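Local coordinates for protein beta-N-acetylglucosaminidase Nag2 (Vibrio harveyi, PDB 6EZS) that probably hydrolyses terminal non-reducing N-acetyl-D-hexosamine residues from N-acetyl-beta-D-hexosaminides, as a glycoside hydrolase of family 20, at residues Lys201-Leu206 with Lys221-Ser226; Gly209-Lys214 with Ile257-Arg262; Ala429-Ile434 with Arg483-Glu488; Thr500-Trp505 with Gln517-Val522. One frame throughout, in Å; residues are numbered along the deposited sequence. Where two conformers were deposited one is given.

The four contacts form two pairs in two sheets. Contacts 1 and 2, with centres about 9 Å apart, share one mixed sheet within the family 20 domain 2 range; strands 219-224 and 211-216 are neighbours there, and the segments of the two contacts alternate along the chain. Contacts 3 and 4 follow in sequence, with centres about 10 Å apart, and belong to the parallel barrel of the catalytic domain, where strands 483-487 and 501-504 lie side by side. Between the pairs the contact centres are 28 to 32 Å apart, and the nearest atoms at least about 11 Å. Only the barrel pair reaches the bound N-acetylglucosamine; contacts 1 and 2 lie away from the annotated sites.

Contact 1 (Lys201-Leu206 with Lys221-Ser226); sequences KSNPTL and KIEAGS
K201 and E223 face each other across a parallel strand pair, and the backbone bonds around them supply the tight part of the contact. K201 N donates to I222 O at 2.8 Å, almost straight (N-H...O 170°), and two residues on N203 N reaches A224 O at the same 2.8 Å; the intervening bond, A224 N to K201 O, is weak at 3.3 Å. Just past the strand ends the chains stay close, with N203 O only 3.2 Å from CA of G225, which has no side chain to hold them apart. L206 adds an apolar lid, its CD1 lying 3.7 Å from A224 CA. Strands 198-202 and 219-224 are neighbours in the mixed sheet of domain 2, whose I222 and A224 side chains pack against helix 227-240. The face bearing K201 and E223 is much looser. There the two chains run extended side by side, but K201 NZ stays 3.7 Å from E223 OE1, a long salt bridge, and K201 itself is exposed. E223 OE2 instead takes a straight bond from N203 ND2 at 3.2 Å, approaching from 49° above the carboxylate plane. N203 turns its side chain toward the carbonyl side (chi1 -173°), which brings ND2 to E223, while its OD1 accepts from T205 N two residues on, an Asx turn, and also from T205 OG1.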
# COMPACT_ATOMS: atom_id res chain seq x y z
N LYS A 201 9.25 24.27 -24.32
CA LYS A 201 8.39 25.16 -25.10
C LYS A 201 6.92 24.87 -24.80
O LYS A 201 6.52 23.73 -24.64
CB LYS A 201 8.66 24.95 -26.58
CG LYS A 201 7.95 25.93 -27.51
CD LYS A 201 7.80 25.36 -28.91
CE LYS A 201 6.88 26.21 -29.77
NZ LYS A 201 6.99 25.83 -31.20
N SER A 202 6.11 25.92 -24.77
CA SER A 202 4.68 25.81 -24.51
C SER A 202 3.91 25.43 -25.79
O SER A 202 4.21 25.93 -26.86
CB SER A 202 4.16 27.12 -23.93
OG SER A 202 2.77 27.25 -24.10
N ASN A 203 2.94 24.53 -25.65
CA ASN A 203 2.01 24.19 -26.72
C ASN A 203 0.61 23.99 -26.13
O ASN A 203 0.31 22.93 -25.58
CB ASN A 203 2.45 22.92 -27.46
CG ASN A 203 1.60 22.63 -28.68
OD1 ASN A 203 0.43 22.98 -28.75
ND2 ASN A 203 2.20 21.97 -29.66
N PRO A 204 -0.26 25.03 -26.23
CA PRO A 204 -1.64 24.99 -25.69
C PRO A 204 -2.58 23.94 -26.31
O PRO A 204 -3.55 23.56 -25.65
CB PRO A 204 -2.18 26.40 -25.96
CG PRO A 204 -0.97 27.25 -26.16
CD PRO A 204 0.10 26.38 -26.71
N THR A 205 -2.31 23.47 -27.52
CA THR A 205 -3.15 22.44 -28.18
C THR A 205 -3.14 21.09 -27.43
O THR A 205 -4.12 20.35 -27.49
CB THR A 205 -2.79 22.19 -29.68
OG1 THR A 205 -1.56 21.46 -29.79
CG2 THR A 205 -2.68 23.49 -30.48
N LEU A 206 -2.04 20.80 -26.73
CA LEU A 206 -1.88 19.54 -26.00
C LEU A 206 -2.75 19.48 -24.75
O LEU A 206 -2.84 20.44 -23.98
CB LEU A 206 -0.41 19.33 -25.64
CG LEU A 206 0.58 19.31 -26.80
CD1 LEU A 206 1.99 19.06 -26.33
CD2 LEU A 206 0.21 18.26 -27.83
N LYS A 221 13.94 19.19 -27.95
CA LYS A 221 12.80 20.07 -27.69
C LYS A 221 11.65 19.33 -26.98
O LYS A 221 11.16 18.31 -27.47
CB LYS A 221 12.30 20.72 -28.98
CG LYS A 221 11.23 21.78 -28.73
CD LYS A 221 11.04 22.71 -29.92
CE LYS A 221 10.30 22.03 -31.07
NZ LYS A 221 10.45 22.80 -32.33
N ILE A 222 11.22 19.86 -25.84
CA ILE A 222 10.08 19.34 -25.11
C ILE A 222 8.93 20.33 -25.19
O ILE A 222 9.10 21.48 -24.81
CB ILE A 222 10.41 19.08 -23.62
CG1 ILE A 222 11.34 17.86 -23.51
CG2 ILE A 222 9.15 18.80 -22.82
CD1 ILE A 222 12.16 17.80 -22.25
N GLU A 223 7.78 19.87 -25.66
CA GLU A 223 6.57 20.67 -25.74
C GLU A 223 5.47 20.09 -24.85
O GLU A 223 5.29 18.89 -24.80
CB GLU A 223 6.05 20.73 -27.17
CG GLU A 223 6.98 21.38 -28.20
CD GLU A 223 6.33 21.52 -29.57
OE1 GLU A 223 6.88 22.26 -30.43
OE2 GLU A 223 5.25 20.93 -29.81
N ALA A 224 4.75 20.96 -24.16
CA ALA A 224 3.58 20.56 -23.37
C ALA A 224 2.70 21.77 -23.17
O ALA A 224 3.15 22.89 -23.36
CB ALA A 224 4.00 19.97 -22.03
N GLY A 225 1.44 21.53 -22.79
CA GLY A 225 0.47 22.58 -22.44
C GLY A 225 0.07 22.59 -20.97
O GLY A 225 -0.87 23.29 -20.57
N SER A 226 0.77 21.82 -20.16
CA SER A 226 0.45 21.69 -18.75
C SER A 226 1.69 21.30 -17.97
O SER A 226 2.63 20.70 -18.53
CB SER A 226 -0.66 20.65 -18.54
OG SER A 226 -0.23 19.37 -19.00

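Contact 2 (Gly209-Lys214 with Ile257-Arg262)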
# COMPACT_ATOMS: atom_id res chain seq x y z
N GLY A 209 -1.44 16.51 -19.31
CA GLY A 209 -0.51 15.40 -19.18
C GLY A 209 0.17 14.98 -20.47
O GLY A 209 1.10 14.18 -20.43
N ALA A 210 -0.30 15.50 -21.59
CA ALA A 210 0.28 15.18 -22.88
C ALA A 210 1.54 16.00 -23.12
O ALA A 210 1.67 17.13 -22.64
CB ALA A 210 -0.73 15.42 -23.99
N TYR A 211 2.45 15.43 -23.89
CA TYR A 211 3.68 16.10 -24.22
C TYR A 211 4.17 15.64 -25.59
O TYR A 211 3.74 14.61 -26.11
CB TYR A 211 4.75 15.84 -23.15
CG TYR A 211 5.22 14.40 -23.09
CD1 TYR A 211 6.28 13.96 -23.90
CD2 TYR A 211 4.61 13.47 -22.26
CE1 TYR A 211 6.70 12.64 -23.87
CE2 TYR A 211 5.04 12.17 -22.21
CZ TYR A 211 6.09 11.75 -23.02
OH TYR A 211 6.51 10.43 -22.99
N LYS A 212 5.06 16.43 -26.16
CA LYS A 212 5.83 16.06 -27.32
C LYS A 212 7.27 16.17 -26.88
O LYS A 212 7.64 17.06 -26.12
CB LYS A 212 5.58 17.03 -28.47
CG LYS A 212 4.35 16.77 -29.31
CD LYS A 212 4.39 17.66 -30.55
CE LYS A 212 3.04 18.26 -30.93
NZ LYS A 212 2.40 17.58 -32.10
N LEU A 213 8.09 15.24 -27.36
CA LEU A 213 9.51 15.20 -27.05
C LEU A 213 10.24 14.78 -28.32
O LEU A 213 10.09 13.66 -28.78
CB LEU A 213 9.78 14.24 -25.88
CG LEU A 213 11.21 13.81 -25.52
CD1 LEU A 213 12.22 14.94 -25.60
CD2 LEU A 213 11.22 13.20 -24.13
N LYS A 214 11.00 15.71 -28.88
CA LYS A 214 11.77 15.45 -30.08
C LYS A 214 13.26 15.62 -29.79
O LYS A 214 13.70 16.67 -29.36
CB LYS A 214 11.35 16.38 -31.22
CG LYS A 214 12.02 16.01 -32.54
CD LYS A 214 11.47 16.78 -33.72
CE LYS A 214 12.24 16.40 -34.98
NZ LYS A 214 11.91 17.27 -36.15
N ILE A 257 8.56 11.73 -30.19
CA ILE A 257 7.62 11.14 -29.25
C ILE A 257 6.43 12.06 -29.12
O ILE A 257 6.60 13.24 -28.89
CB ILE A 257 8.29 10.93 -27.86
CG1 ILE A 257 9.38 9.86 -27.96
CG2 ILE A 257 7.25 10.54 -26.80
CD1 ILE A 257 10.30 9.76 -26.76
N ILE A 258 5.23 11.50 -29.28
CA ILE A 258 3.97 12.19 -28.98
C ILE A 258 3.19 11.27 -28.04
O ILE A 258 2.96 10.10 -28.38
CB ILE A 258 3.15 12.48 -30.24
CG1 ILE A 258 4.02 13.19 -31.30
CG2 ILE A 258 1.90 13.29 -29.88
CD1 ILE A 258 3.40 13.26 -32.69
N ASP A 259 2.78 11.78 -26.88
CA ASP A 259 2.36 10.91 -25.80
C ASP A 259 1.27 11.55 -24.97
O ASP A 259 1.26 12.75 -24.79
CB ASP A 259 3.57 10.59 -24.92
CG ASP A 259 3.46 9.26 -24.17
OD1 ASP A 259 2.54 8.46 -24.43
OD2 ASP A 259 4.32 9.03 -23.31
N SER A 260 0.36 10.72 -24.46
CA SER A 260 -0.81 11.19 -23.73
C SER A 260 -1.26 10.09 -22.77
O SER A 260 -1.21 8.92 -23.13
CB SER A 260 -1.94 11.55 -24.71
OG SER A 260 -3.13 11.91 -24.03
N PRO A 261 -1.72 10.46 -21.56
CA PRO A 261 -2.14 9.46 -20.57
C PRO A 261 -3.49 8.81 -20.88
O PRO A 261 -4.47 9.51 -21.14
CB PRO A 261 -2.26 10.27 -19.26
CG PRO A 261 -2.50 11.67 -19.70
CD PRO A 261 -1.81 11.83 -21.03
N ARG A 262 -3.55 7.48 -20.80
CA ARG A 262 -4.82 6.80 -21.01
C ARG A 262 -5.88 7.18 -19.99
O ARG A 262 -7.01 7.48 -20.38
CB ARG A 262 -4.67 5.28 -21.04
CG ARG A 262 -5.99 4.61 -21.30
CD ARG A 262 -5.87 3.11 -21.37
NE ARG A 262 -7.19 2.55 -21.64
CZ ARG A 262 -7.56 1.28 -21.48
NH1 ARG A 262 -6.69 0.36 -21.04
NH2 ARG A 262 -8.81 0.95 -21.76
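The hydroxyl of Y211 is shared by two polar groups: D259 OD2, a weak bond at 2.6 Å from Y211 OH, and T236 OG1 on helix 227-240, which is its stronger partner. The other carboxylate oxygen, D259 OD1, accepts from N147 N and from the indole W608 NE1, so this buried acid is tied to three separate parts of the chain. Its methylene does apolar work: D259 CB lies over one face of the Y211 ring, 3.7 Å from the ring centroid and offset toward the rim. The side chains run alongside each other, with ring and carboxylate planes 77° apart, and the carboxylate comes level with the hydroxyl. Y211 takes the hindered rotamer in which CG lies between the backbone nitrogen and the carbonyl carbon (chi1 68°), and this places the ring above D259. Strands 211-216 and 249-259 are antiparallel neighbours in the mixed sheet of domain 2; the N-to-C directions of the two short strand segments are 168° apart. Y211 with D259 and L213 with I257 are hydrogen-bonded pairs, the latter with L213 N to I257 O at 2.9 Å and I257 N to L213 O at 2.8 Å, while K212 with I258 is the non-hydrogen-bonded pair between them. On the Y211 face, I257 CG2 approaches Y211 CE1 to 3.6 Å, and T236 touches L213 and I257 from the helix. On the reverse face K212 and I258 run side by side, with K212 CG 4.1 Å from I258 CG1.

Contact 3 (Ala429-Ile434 with Arg483-Glu488). With NAG (2-acetamido-2-deoxy-beta-D-glucopyranose), chain C.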
# COMPACT_ATOMS: atom_id res chain seq x y z
N ALA A 429 -4.99 18.76 -1.38
CA ALA A 429 -5.78 18.02 -2.37
C ALA A 429 -7.27 18.07 -1.98
O ALA A 429 -7.61 17.89 -0.80
CB ALA A 429 -5.31 16.57 -2.47
N PRO A 430 -8.16 18.32 -2.97
CA PRO A 430 -9.59 18.46 -2.67
C PRO A 430 -10.33 17.14 -2.34
O PRO A 430 -11.57 17.12 -2.39
CB PRO A 430 -10.15 19.09 -3.96
CG PRO A 430 -9.21 18.65 -5.04
CD PRO A 430 -7.86 18.54 -4.39
N TYR A 431 -9.60 16.08 -1.99
CA TYR A 431 -10.20 14.78 -1.71
C TYR A 431 -9.72 14.23 -0.38
O TYR A 431 -8.55 14.31 -0.07
CB TYR A 431 -9.84 13.79 -2.80
CG TYR A 431 -10.00 14.33 -4.19
CD1 TYR A 431 -11.26 14.56 -4.72
CD2 TYR A 431 -8.89 14.60 -5.00
CE1 TYR A 431 -11.42 15.05 -6.01
CE2 TYR A 431 -9.04 15.09 -6.29
CZ TYR A 431 -10.30 15.31 -6.79
OH TYR A 431 -10.46 15.81 -8.06
N VAL A 432 -10.64 13.65 0.39
CA VAL A 432 -10.30 12.87 1.57
C VAL A 432 -10.99 11.51 1.54
O VAL A 432 -12.20 11.41 1.31
CB VAL A 432 -10.69 13.61 2.86
CG1 VAL A 432 -10.40 12.77 4.10
CG2 VAL A 432 -9.92 14.92 2.94
N HIS A 433 -10.21 10.46 1.81
CA HIS A 433 -10.72 9.10 1.82
C HIS A 433 -11.11 8.76 3.24
O HIS A 433 -10.31 8.92 4.15
CB HIS A 433 -9.63 8.15 1.31
CG HIS A 433 -10.14 6.85 0.77
ND1 HIS A 433 -10.73 5.89 1.56
CD2 HIS A 433 -10.11 6.34 -0.48
CE1 HIS A 433 -11.06 4.85 0.83
NE2 HIS A 433 -10.70 5.09 -0.42
N ILE A 434 -12.34 8.26 3.40
CA ILE A 434 -12.95 8.02 4.72
C ILE A 434 -12.97 6.54 5.20
O ILE A 434 -13.48 6.23 6.28
CB ILE A 434 -14.39 8.62 4.74
CG1 ILE A 434 -14.88 8.90 6.18
CG2 ILE A 434 -15.37 7.71 3.99
CD1 ILE A 434 -14.04 9.89 6.97
N ARG A 483 -14.17 16.72 -1.36
CA ARG A 483 -15.00 15.63 -1.85
C ARG A 483 -14.60 14.35 -1.10
O ARG A 483 -13.41 14.12 -0.87
CB ARG A 483 -14.78 15.48 -3.35
CG ARG A 483 -15.85 14.68 -4.08
CD ARG A 483 -15.56 14.59 -5.57
NE ARG A 483 -16.46 13.64 -6.22
CZ ARG A 483 -16.44 13.32 -7.51
NH1 ARG A 483 -15.56 13.87 -8.33
NH2 ARG A 483 -17.30 12.43 -7.98
N MET A 484 -15.58 13.54 -0.70
CA MET A 484 -15.28 12.28 -0.01
C MET A 484 -14.93 11.13 -0.98
O MET A 484 -15.43 11.08 -2.12
CB MET A 484 -16.43 11.88 0.93
CG MET A 484 -16.00 10.96 2.07
SD MET A 484 -17.28 10.65 3.31
CE MET A 484 -18.49 9.79 2.31
N LEU A 485 -14.03 10.25 -0.54
CA LEU A 485 -13.66 9.04 -1.28
C LEU A 485 -13.88 7.87 -0.35
O LEU A 485 -13.78 8.02 0.87
CB LEU A 485 -12.19 9.06 -1.72
CG LEU A 485 -11.57 10.30 -2.39
CD1 LEU A 485 -10.15 10.01 -2.83
CD2 LEU A 485 -12.32 10.77 -3.60
N GLY A 486 -14.20 6.70 -0.90
CA GLY A 486 -14.46 5.51 -0.08
C GLY A 486 -14.23 4.19 -0.79
O GLY A 486 -14.19 4.14 -2.01
N TRP A 487 -14.06 3.12 -0.03
CA TRP A 487 -13.94 1.78 -0.59
C TRP A 487 -15.32 1.30 -1.00
O TRP A 487 -16.33 1.75 -0.46
CB TRP A 487 -13.36 0.80 0.40
CG TRP A 487 -11.96 1.10 0.88
CD1 TRP A 487 -11.58 1.33 2.17
CD2 TRP A 487 -10.76 1.17 0.09
NE1 TRP A 487 -10.23 1.56 2.24
CE2 TRP A 487 -9.70 1.47 0.97
CE3 TRP A 487 -10.48 1.01 -1.29
CZ2 TRP A 487 -8.39 1.61 0.54
CZ3 TRP A 487 -9.18 1.18 -1.73
CH2 TRP A 487 -8.14 1.48 -0.81
N GLU A 488 -15.35 0.37 -1.95
CA GLU A 488 -16.58 0.00 -2.69
C GLU A 488 -17.87 -0.31 -1.94
O GLU A 488 -18.96 -0.16 -2.49
CB GLU A 488 -16.31 -1.10 -3.67
CG GLU A 488 -15.52 -2.26 -3.13
CD GLU A 488 -15.69 -3.47 -3.99
OE1 GLU A 488 -15.65 -4.57 -3.40
OE2 GLU A 488 -15.88 -3.29 -5.24
C1 NAG C . -7.41 -5.73 1.41
C2 NAG C . -7.85 -5.00 2.70
C3 NAG C . -6.70 -4.67 3.66
C4 NAG C . -5.73 -5.82 3.82
C5 NAG C . -5.48 -6.49 2.48
C6 NAG C . -4.60 -7.74 2.60
C7 NAG C . -9.67 -3.29 2.64
C8 NAG C . -9.98 -1.92 2.12
N2 NAG C . -8.46 -3.71 2.29
O1 NAG C . -8.52 -6.17 0.63
O3 NAG C . -7.22 -4.34 4.94
O4 NAG C . -4.54 -5.27 4.37
O5 NAG C . -6.74 -6.86 1.95
O6 NAG C . -4.11 -8.07 1.29
O7 NAG C . -10.46 -3.93 3.33
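Two neighbouring parallel strands of the catalytic barrel, 431-435 and 483-487, carry H433 and W487, whose rings meet edge to face beside the bound sugar. H433 presents its edge to the W487 face, with the planes at 56° and CE1 of H433 3.6 Å from CE2 of W487. Against the opposite indole face lies the acetamido methyl of N-acetylglucosamine, NAG C8, 3.5 Å from W487 NE1. The indole is thus held between a histidine and the ligand, and its NE1 donor is bound by E367 OE2, which would help to fix the ring's rotation. The strands belong to the eight-stranded parallel barrel of family 20 catalytic domains, and the strand bearing H433 leads to E438, the predicted proton donor; the W487 and E438 side chains are about 8 Å apart. Strand pairing is evident in four backbone bonds, among them L485 N to V432 O at 2.8 Å and I434 N to L485 O at 2.9 Å. The strand segments cross at -35°, the kind of twist expected between barrel neighbours. H433 swings CG anti to its backbone nitrogen (chi1 -157°), which lays its ring beside the other strand: L485 O and G486 CA sit over one face, and L485 CB comes to 3.6 Å from H433 CD2. On the same side of the sheet Y431 runs alongside R483, with R483 CB at the ring edge, and Y431 CB meets L485 CD1 at 3.8 Å. The other side is apolar, with I434 CG2 3.6 Å from the thioether M484 SD.

Contact 4 (Thr500-Trp505 with Gln517-Val522); sequences TVIYSW and QGFDVV. With NAG (2-acetamido-2-deoxy-beta-D-glucopyranose), chain C.
With CG beside its backbone nitrogen (chi1 -78°), Y503 lays its ring against V522, whose CG1 stands anti to the backbone nitrogen (chi1 178°); both methyls spread over one face of the ring, CG1 toward CD2 and CE2, CG2 toward CE1 and CZ. V522 CB lies almost exactly over the ring centre, 3.9 Å from the centroid and 8° off the normal, a CH-pi contact; CG2 reaches Y503 CZ at 3.8 Å. On the other face of the sheet I502 CG1 meets F519 CD1 at 3.7 Å, and I502 CB meets V521 CG1. Strands 501-504 and 521-523 are joined through helix 508-516 in a beta-alpha-beta unit of the barrel, and C514 of that helix covers I502, F519 and V521. Backbone bonds set the parallel register: I502 N to D520 O at 2.8 Å, V522 N to I502 O at 2.8 Å and S504 N to V522 O at 2.9 Å. D520 N donates to a water 2.8 Å away that also contacts T500 O, weakly. The hydroxyl of Y503 finds its partner, Y265 OH, outside the pair, while the side-chain contacts between the two segments are largely apolar.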
# COMPACT_ATOMS: atom_id res chain seq x y z
N THR A 500 -19.53 10.90 -3.74
CA THR A 500 -18.48 10.09 -3.12
C THR A 500 -17.81 9.19 -4.17
O THR A 500 -18.49 8.46 -4.88
CB THR A 500 -19.00 9.28 -1.92
OG1 THR A 500 -19.48 10.18 -0.92
CG2 THR A 500 -17.91 8.40 -1.30
N VAL A 501 -16.48 9.30 -4.29
CA VAL A 501 -15.75 8.49 -5.25
C VAL A 501 -15.51 7.10 -4.65
O VAL A 501 -15.02 6.96 -3.53
CB VAL A 501 -14.41 9.14 -5.66
CG1 VAL A 501 -13.68 8.29 -6.69
CG2 VAL A 501 -14.62 10.54 -6.22
N ILE A 502 -15.85 6.09 -5.44
CA ILE A 502 -15.77 4.70 -5.01
C ILE A 502 -14.52 3.97 -5.54
O ILE A 502 -14.25 3.93 -6.74
CB ILE A 502 -17.03 3.93 -5.47
CG1 ILE A 502 -18.30 4.68 -5.07
CG2 ILE A 502 -17.05 2.56 -4.86
CD1 ILE A 502 -18.46 4.96 -3.58
N TYR A 503 -13.79 3.36 -4.61
CA TYR A 503 -12.60 2.55 -4.90
C TYR A 503 -13.03 1.07 -4.96
O TYR A 503 -13.30 0.46 -3.94
CB TYR A 503 -11.52 2.78 -3.84
CG TYR A 503 -10.78 4.07 -4.06
CD1 TYR A 503 -11.44 5.29 -4.04
CD2 TYR A 503 -9.42 4.09 -4.31
CE1 TYR A 503 -10.78 6.49 -4.28
CE2 TYR A 503 -8.74 5.29 -4.55
CZ TYR A 503 -9.44 6.49 -4.52
OH TYR A 503 -8.80 7.68 -4.76
N SER A 504 -13.13 0.55 -6.19
CA SER A 504 -13.59 -0.81 -6.44
C SER A 504 -12.45 -1.83 -6.55
O SER A 504 -11.64 -1.76 -7.47
CB SER A 504 -14.41 -0.82 -7.72
OG SER A 504 -14.86 -2.13 -7.99
N TRP A 505 -12.40 -2.78 -5.61
CA TRP A 505 -11.43 -3.90 -5.67
C TRP A 505 -12.00 -5.26 -6.02
O TRP A 505 -11.24 -6.18 -6.27
CB TRP A 505 -10.65 -4.01 -4.36
CG TRP A 505 -11.36 -4.71 -3.27
CD1 TRP A 505 -11.63 -6.06 -3.18
CD2 TRP A 505 -11.86 -4.11 -2.08
NE1 TRP A 505 -12.30 -6.32 -2.01
CE2 TRP A 505 -12.45 -5.14 -1.32
CE3 TRP A 505 -11.89 -2.81 -1.60
CZ2 TRP A 505 -13.03 -4.91 -0.10
CZ3 TRP A 505 -12.47 -2.59 -0.40
CH2 TRP A 505 -13.04 -3.62 0.34
N GLN A 517 -24.55 3.49 -11.79
CA GLN A 517 -25.37 4.11 -10.75
C GLN A 517 -25.14 5.62 -10.58
O GLN A 517 -25.93 6.29 -9.92
CB GLN A 517 -25.15 3.40 -9.41
CG GLN A 517 -26.16 2.33 -9.07
CD GLN A 517 -25.72 1.51 -7.87
OE1 GLN A 517 -25.11 0.46 -8.02
NE2 GLN A 517 -25.99 2.02 -6.68
N GLY A 518 -24.06 6.14 -11.15
CA GLY A 518 -23.74 7.58 -11.08
C GLY A 518 -22.59 7.95 -10.15
O GLY A 518 -22.34 9.12 -9.90
N PHE A 519 -21.90 6.95 -9.62
CA PHE A 519 -20.68 7.18 -8.86
C PHE A 519 -19.47 7.31 -9.79
O PHE A 519 -19.39 6.63 -10.83
CB PHE A 519 -20.40 6.03 -7.91
CG PHE A 519 -21.44 5.85 -6.86
CD1 PHE A 519 -21.40 6.61 -5.70
CD2 PHE A 519 -22.44 4.88 -6.99
CE1 PHE A 519 -22.34 6.44 -4.70
CE2 PHE A 519 -23.38 4.70 -5.99
CZ PHE A 519 -23.32 5.48 -4.85
N ASP A 520 -18.54 8.18 -9.42
CA ASP A 520 -17.18 8.13 -9.97
C ASP A 520 -16.40 7.03 -9.27
O ASP A 520 -16.60 6.77 -8.08
CB ASP A 520 -16.50 9.47 -9.80
CG ASP A 520 -17.09 10.52 -10.70
OD1 ASP A 520 -17.10 10.31 -11.94
OD2 ASP A 520 -17.57 11.54 -10.17
N VAL A 521 -15.55 6.34 -10.01
CA VAL A 521 -14.89 5.16 -9.45
C VAL A 521 -13.43 5.02 -9.88
O VAL A 521 -13.06 5.37 -11.01
CB VAL A 521 -15.65 3.83 -9.73
CG1 VAL A 521 -17.15 3.96 -9.51
CG2 VAL A 521 -15.40 3.34 -11.14
N VAL A 522 -12.65 4.45 -8.96
CA VAL A 522 -11.25 4.11 -9.20
C VAL A 522 -11.14 2.58 -9.18
O VAL A 522 -11.57 1.93 -8.23
CB VAL A 522 -10.34 4.73 -8.13
CG1 VAL A 522 -8.89 4.32 -8.36
CG2 VAL A 522 -10.44 6.25 -8.17
C1 NAG C . -7.41 -5.73 1.41
C2 NAG C . -7.85 -5.00 2.70
C3 NAG C . -6.70 -4.67 3.66
C4 NAG C . -5.73 -5.82 3.82
C5 NAG C . -5.48 -6.49 2.48
C6 NAG C . -4.60 -7.74 2.60
C7 NAG C . -9.67 -3.29 2.64
C8 NAG C . -9.98 -1.92 2.12
N2 NAG C . -8.46 -3.71 2.29
O1 NAG C . -8.52 -6.17 0.63
O3 NAG C . -7.22 -4.34 4.94
O4 NAG C . -4.54 -5.27 4.37
O5 NAG C . -6.74 -6.86 1.95
O6 NAG C . -4.11 -8.07 1.29
O7 NAG C . -10.46 -3.93 3.33
O HOH W 1 -18.80 9.99 -7.35